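Local coordinates for ASCH domain-containing protein (PDB 1T62) that is of unknown function but, as a member of the ASCH family in the PUA-related clan, may bind RNA, at residues B[41-53]-B[141-153]. Numbering follows the deposited sequence.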
loop_
_atom_site.group_PDB
_atom_site.type_symbol
_atom_site.label_atom_id
_atom_site.label_comp_id
_atom_site.label_asym_id
_atom_site.label_seq_id
_atom_site.Cartn_x
_atom_site.Cartn_y
_atom_site.Cartn_z
ATOM N N GLN B 41 -2.112 -12.262 0.025
ATOM C CA GLN B 41 -1.625 -13.560 0.462
ATOM C C GLN B 41 -2.410 -14.651 -0.220
ATOM O O GLN B 41 -1.868 -15.709 -0.546
ATOM C CB GLN B 41 -1.742 -13.702 1.978
ATOM C CG GLN B 41 -0.496 -14.306 2.641
ATOM C CD GLN B 41 0.724 -13.370 2.614
ATOM O OE1 GLN B 41 1.787 -13.702 3.148
ATOM N NE2 GLN B 41 0.570 -12.202 1.996
ATOM N N LEU B 42 -3.691 -14.374 -0.442
ATOM C CA LEU B 42 -4.605 -15.301 -1.099
ATOM C C LEU B 42 -4.149 -15.617 -2.518
ATOM O O LEU B 42 -4.394 -16.703 -3.029
ATOM C CB LEU B 42 -6.000 -14.686 -1.136
ATOM C CG LEU B 42 -7.129 -15.414 -0.411
ATOM C CD1 LEU B 42 -6.600 -16.178 0.765
ATOM C CD2 LEU B 42 -8.145 -14.394 0.045
ATOM N N VAL B 43 -3.480 -14.659 -3.148
ATOM C CA VAL B 43 -3.005 -14.834 -4.513
ATOM C C VAL B 43 -1.699 -15.614 -4.551
ATOM O O VAL B 43 -1.581 -16.626 -5.252
ATOM C CB VAL B 43 -2.832 -13.452 -5.210
ATOM C CG1 VAL B 43 -1.946 -13.576 -6.451
ATOM C CG2 VAL B 43 -4.206 -12.904 -5.599
ATOM N N VAL B 44 -0.722 -15.144 -3.784
ATOM C CA VAL B 44 0.580 -15.788 -3.744
ATOM C C VAL B 44 0.501 -17.225 -3.239
ATOM O O VAL B 44 1.264 -18.079 -3.681
ATOM C CB VAL B 44 1.584 -14.965 -2.868
ATOM C CG1 VAL B 44 1.673 -13.538 -3.388
ATOM C CG2 VAL B 44 1.146 -14.951 -1.419
ATOM N N SER B 45 -0.432 -17.492 -2.329
ATOM C CA SER B 45 -0.592 -18.831 -1.759
ATOM C C SER B 45 -1.288 -19.789 -2.720
ATOM O O SER B 45 -1.440 -20.973 -2.434
ATOM C CB SER B 45 -1.382 -18.764 -0.453
ATOM O OG SER B 45 -2.726 -18.393 -0.693
ATOM N N GLY B 46 -1.724 -19.269 -3.859
ATOM C CA GLY B 46 -2.364 -20.112 -4.849
ATOM C C GLY B 46 -3.842 -20.334 -4.631
ATOM O O GLY B 46 -4.452 -21.099 -5.378
ATOM N N ARG B 47 -4.419 -19.671 -3.627
ATOM C CA ARG B 47 -5.842 -19.814 -3.325
ATOM C C ARG B 47 -6.759 -18.931 -4.169
ATOM O O ARG B 47 -7.791 -19.399 -4.658
ATOM C CB ARG B 47 -6.096 -19.550 -1.843
ATOM C CG ARG B 47 -5.373 -20.525 -0.931
ATOM C CD ARG B 47 -5.910 -20.457 0.486
ATOM N NE ARG B 47 -5.287 -21.445 1.365
ATOM C CZ ARG B 47 -5.316 -22.763 1.166
ATOM N NH1 ARG B 47 -5.939 -23.270 0.107
ATOM N NH2 ARG B 47 -4.729 -23.579 2.036
ATOM N N LYS B 48 -6.406 -17.660 -4.338
ATOM C CA LYS B 48 -7.225 -16.753 -5.142
ATOM C C LYS B 48 -6.596 -16.557 -6.519
ATOM O O LYS B 48 -5.562 -15.894 -6.661
ATOM C CB LYS B 48 -7.380 -15.401 -4.442
ATOM C CG LYS B 48 -7.911 -14.282 -5.346
ATOM C CD LYS B 48 -7.761 -12.938 -4.651
ATOM C CE LYS B 48 -8.212 -11.779 -5.517
ATOM N NZ LYS B 48 -9.693 -11.748 -5.698
ATOM N N THR B 49 -7.228 -17.116 -7.541
ATOM C CA THR B 49 -6.689 -17.019 -8.887
ATOM C C THR B 49 -7.540 -16.215 -9.854
ATOM O O THR B 49 -7.344 -16.297 -11.066
ATOM C CB THR B 49 -6.507 -18.405 -9.460
ATOM O OG1 THR B 49 -7.791 -18.971 -9.746
ATOM C CG2 THR B 49 -5.836 -19.280 -8.451
ATOM N N ALA B 50 -8.492 -15.453 -9.321
ATOM C CA ALA B 50 -9.366 -14.623 -10.144
ATOM C C ALA B 50 -9.686 -13.288 -9.477
ATOM O O ALA B 50 -9.532 -13.125 -8.265
ATOM C CB ALA B 50 -10.647 -15.355 -10.450
ATOM N N THR B 51 -10.148 -12.346 -10.292
ATOM C CA THR B 51 -10.499 -11.004 -9.851
ATOM C C THR B 51 -11.659 -10.498 -10.681
ATOM O O THR B 51 -12.079 -11.121 -11.658
ATOM C CB THR B 51 -9.349 -10.038 -10.092
ATOM O OG1 THR B 51 -8.128 -10.665 -9.706
ATOM C CG2 THR B 51 -9.534 -8.777 -9.291
ATOM N N CYS B 52 -12.173 -9.346 -10.298
ATOM C CA CYS B 52 -13.250 -8.759 -11.049
ATOM C C CYS B 52 -13.305 -7.280 -10.742
ATOM O O CYS B 52 -13.122 -6.857 -9.598
ATOM C CB CYS B 52 -14.580 -9.441 -10.721
ATOM S SG CYS B 52 -15.082 -9.327 -9.019
ATOM N N SER B 53 -13.516 -6.504 -11.796
ATOM C CA SER B 53 -13.610 -5.063 -11.700
ATOM C C SER B 53 -14.890 -4.679 -12.414
ATOM O O SER B 53 -15.481 -5.505 -13.110
ATOM C CB SER B 53 -12.385 -4.406 -12.361
ATOM O OG SER B 53 -12.068 -5.010 -13.608
ATOM N N LEU B 141 -19.476 -7.227 -15.032
ATOM C CA LEU B 141 -18.167 -7.347 -14.387
ATOM C C LEU B 141 -17.110 -7.770 -15.385
ATOM O O LEU B 141 -17.394 -8.486 -16.346
ATOM C CB LEU B 141 -18.180 -8.407 -13.299
ATOM C CG LEU B 141 -18.822 -8.099 -11.966
ATOM C CD1 LEU B 141 -18.824 -9.361 -11.131
ATOM C CD2 LEU B 141 -18.056 -6.991 -11.271
ATOM N N VAL B 142 -15.883 -7.333 -15.146
ATOM C CA VAL B 142 -14.769 -7.705 -15.998
ATOM C C VAL B 142 -13.941 -8.699 -15.174
ATOM O O VAL B 142 -13.230 -8.318 -14.238
ATOM C CB VAL B 142 -13.930 -6.475 -16.374
ATOM C CG1 VAL B 142 -12.721 -6.904 -17.185
ATOM C CG2 VAL B 142 -14.784 -5.494 -17.168
ATOM N N CYS B 143 -14.057 -9.978 -15.522
ATOM C CA CYS B 143 -13.370 -11.049 -14.816
ATOM C C CYS B 143 -12.060 -11.538 -15.455
ATOM O O CYS B 143 -11.988 -11.776 -16.665
ATOM C CB CYS B 143 -14.333 -12.227 -14.653
ATOM S SG CYS B 143 -15.904 -11.798 -13.840
ATOM N N GLN B 144 -11.032 -11.694 -14.617
ATOM C CA GLN B 144 -9.714 -12.159 -15.045
ATOM C C GLN B 144 -9.273 -13.408 -14.310
ATOM O O GLN B 144 -9.407 -13.511 -13.098
ATOM C CB GLN B 144 -8.653 -11.101 -14.791
ATOM C CG GLN B 144 -8.744 -9.882 -15.657
ATOM C CD GLN B 144 -7.727 -8.845 -15.250
ATOM O OE1 GLN B 144 -6.514 -9.022 -15.428
ATOM N NE2 GLN B 144 -8.214 -7.754 -14.681
ATOM N N SER B 145 -8.739 -14.361 -15.057
ATOM C CA SER B 145 -8.229 -15.588 -14.477
ATOM C C SER B 145 -6.747 -15.556 -14.796
ATOM O O SER B 145 -6.344 -15.525 -15.959
ATOM C CB SER B 145 -8.915 -16.784 -15.100
ATOM O OG SER B 145 -10.294 -16.753 -14.776
ATOM N N PHE B 146 -5.943 -15.538 -13.742
ATOM C CA PHE B 146 -4.502 -15.436 -13.869
ATOM C C PHE B 146 -3.756 -16.522 -13.097
ATOM O O PHE B 146 -4.360 -17.317 -12.372
ATOM C CB PHE B 146 -4.058 -14.072 -13.326
ATOM C CG PHE B 146 -4.553 -13.798 -11.928
ATOM C CD1 PHE B 146 -5.816 -13.248 -11.714
ATOM C CD2 PHE B 146 -3.797 -14.185 -10.818
ATOM C CE1 PHE B 146 -6.323 -13.089 -10.422
ATOM C CE2 PHE B 146 -4.297 -14.031 -9.515
ATOM C CZ PHE B 146 -5.562 -13.483 -9.322
ATOM N N GLU B 147 -2.434 -16.527 -13.265
ATOM C CA GLU B 147 -1.555 -17.445 -12.564
ATOM C C GLU B 147 -0.356 -16.653 -12.047
ATOM O O GLU B 147 0.157 -15.775 -12.741
ATOM C CB GLU B 147 -1.106 -18.600 -13.474
ATOM C CG GLU B 147 -0.412 -18.258 -14.787
ATOM C CD GLU B 147 -0.176 -19.521 -15.643
ATOM O OE1 GLU B 147 0.309 -19.424 -16.791
ATOM O OE2 GLU B 147 -0.488 -20.634 -15.156
ATOM N N VAL B 148 0.053 -16.918 -10.806
ATOM C CA VAL B 148 1.197 -16.221 -10.239
ATOM C C VAL B 148 2.424 -16.707 -10.976
ATOM O O VAL B 148 2.804 -17.881 -10.918
ATOM C CB VAL B 148 1.332 -16.469 -8.735
ATOM C CG1 VAL B 148 2.766 -16.146 -8.268
ATOM C CG2 VAL B 148 0.332 -15.582 -8.003
ATOM N N VAL B 149 3.040 -15.763 -11.664
ATOM C CA VAL B 149 4.180 -16.019 -12.525
ATOM C C VAL B 149 5.544 -15.630 -11.925
ATOM O O VAL B 149 6.581 -15.942 -12.484
ATOM C CB VAL B 149 3.878 -15.293 -13.879
ATOM C CG1 VAL B 149 4.914 -14.242 -14.182
ATOM C CG2 VAL B 149 3.696 -16.307 -14.975
ATOM N N ASP B 150 5.540 -14.965 -10.776
ATOM C CA ASP B 150 6.781 -14.554 -10.129
ATOM C C ASP B 150 6.484 -13.908 -8.771
ATOM O O ASP B 150 5.496 -13.194 -8.618
ATOM C CB ASP B 150 7.532 -13.575 -11.040
ATOM C CG ASP B 150 8.946 -13.257 -10.545
ATOM O OD1 ASP B 150 9.666 -12.525 -11.264
ATOM O OD2 ASP B 150 9.353 -13.720 -9.451
ATOM N N LEU B 151 7.326 -14.187 -7.780
ATOM C CA LEU B 151 7.170 -13.611 -6.447
ATOM C C LEU B 151 8.292 -12.604 -6.241
ATOM O O LEU B 151 9.404 -12.804 -6.737
ATOM C CB LEU B 151 7.279 -14.691 -5.379
ATOM C CG LEU B 151 6.219 -15.789 -5.332
ATOM C CD1 LEU B 151 6.606 -16.798 -4.270
ATOM C CD2 LEU B 151 4.854 -15.183 -5.038
ATOM N N TYR B 152 8.001 -11.528 -5.511
ATOM C CA TYR B 152 8.989 -10.485 -5.239
ATOM C C TYR B 152 9.824 -10.900 -4.056
ATOM O O TYR B 152 9.475 -10.608 -2.920
ATOM C CB TYR B 152 8.300 -9.157 -4.933
ATOM C CG TYR B 152 9.236 -8.007 -4.606
ATOM C CD1 TYR B 152 9.514 -7.661 -3.284
ATOM C CD2 TYR B 152 9.814 -7.233 -5.624
ATOM C CE1 TYR B 152 10.339 -6.562 -2.976
ATOM C CE2 TYR B 152 10.644 -6.133 -5.329
ATOM C CZ TYR B 152 10.898 -5.803 -4.003
ATOM O OH TYR B 152 11.678 -4.706 -3.696
ATOM N N THR B 153 10.924 -11.590 -4.340
ATOM C CA THR B 153 11.834 -12.070 -3.314
ATOM C C THR B 153 12.995 -11.106 -3.081
ATOM O O THR B 153 13.877 -11.384 -2.269
ATOM C CB THR B 153 12.421 -13.438 -3.689
ATOM O OG1 THR B 153 13.052 -13.347 -4.973
ATOM C CG2 THR B 153 11.336 -14.502 -3.723
#
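With CG lodged between its own backbone N and carbonyl carbon (chi1 53°), Phe146 sets its ring against the chain at Lys48 to Thr51, while Val43, its CG1 anti to the backbone N (chi1 162°), sends that methyl to the same ring from the helix. The pair illustrates how one aromatic can pack against both a helix residue and the loop and strand start that follow it. Thr49 O lies above one ring face, offset toward the rim, and also accepts the backbone N-H of Phe146 (N to O 3.1 Å). Val43 CG1 sits 3.9 Å from Phe146 CE2, the two side chains crossing at about a right angle, and also meets Val148 CG2. Farther along, Leu151 CD2 rests against Val44 CB at 3.9 Å.

Beyond the ring, strands 50-53 and 141-151 run antiparallel. Thr51 and Gln144 form a hydrogen-bonded pair, as do Ser53 and Val142, whose Val142 N to Ser53 O bond, at 2.8 Å, is nearly straight (173°). Between them Cys52 faces Cys143 as a non-hydrogen-bonded pair, with Cys52 CB 4.1 Å from Cys143 SG and no disulfide.

Strand 50-54 is outermost in the mixed sheet within this chain, though Cys52 bonds through its backbone to the second subunit; strand 140-151 separates it from strand 81-94, helix 100-105 packs against both cysteines through Phe102, and helix 33-44 leans on the C-terminal half of strand 140-151.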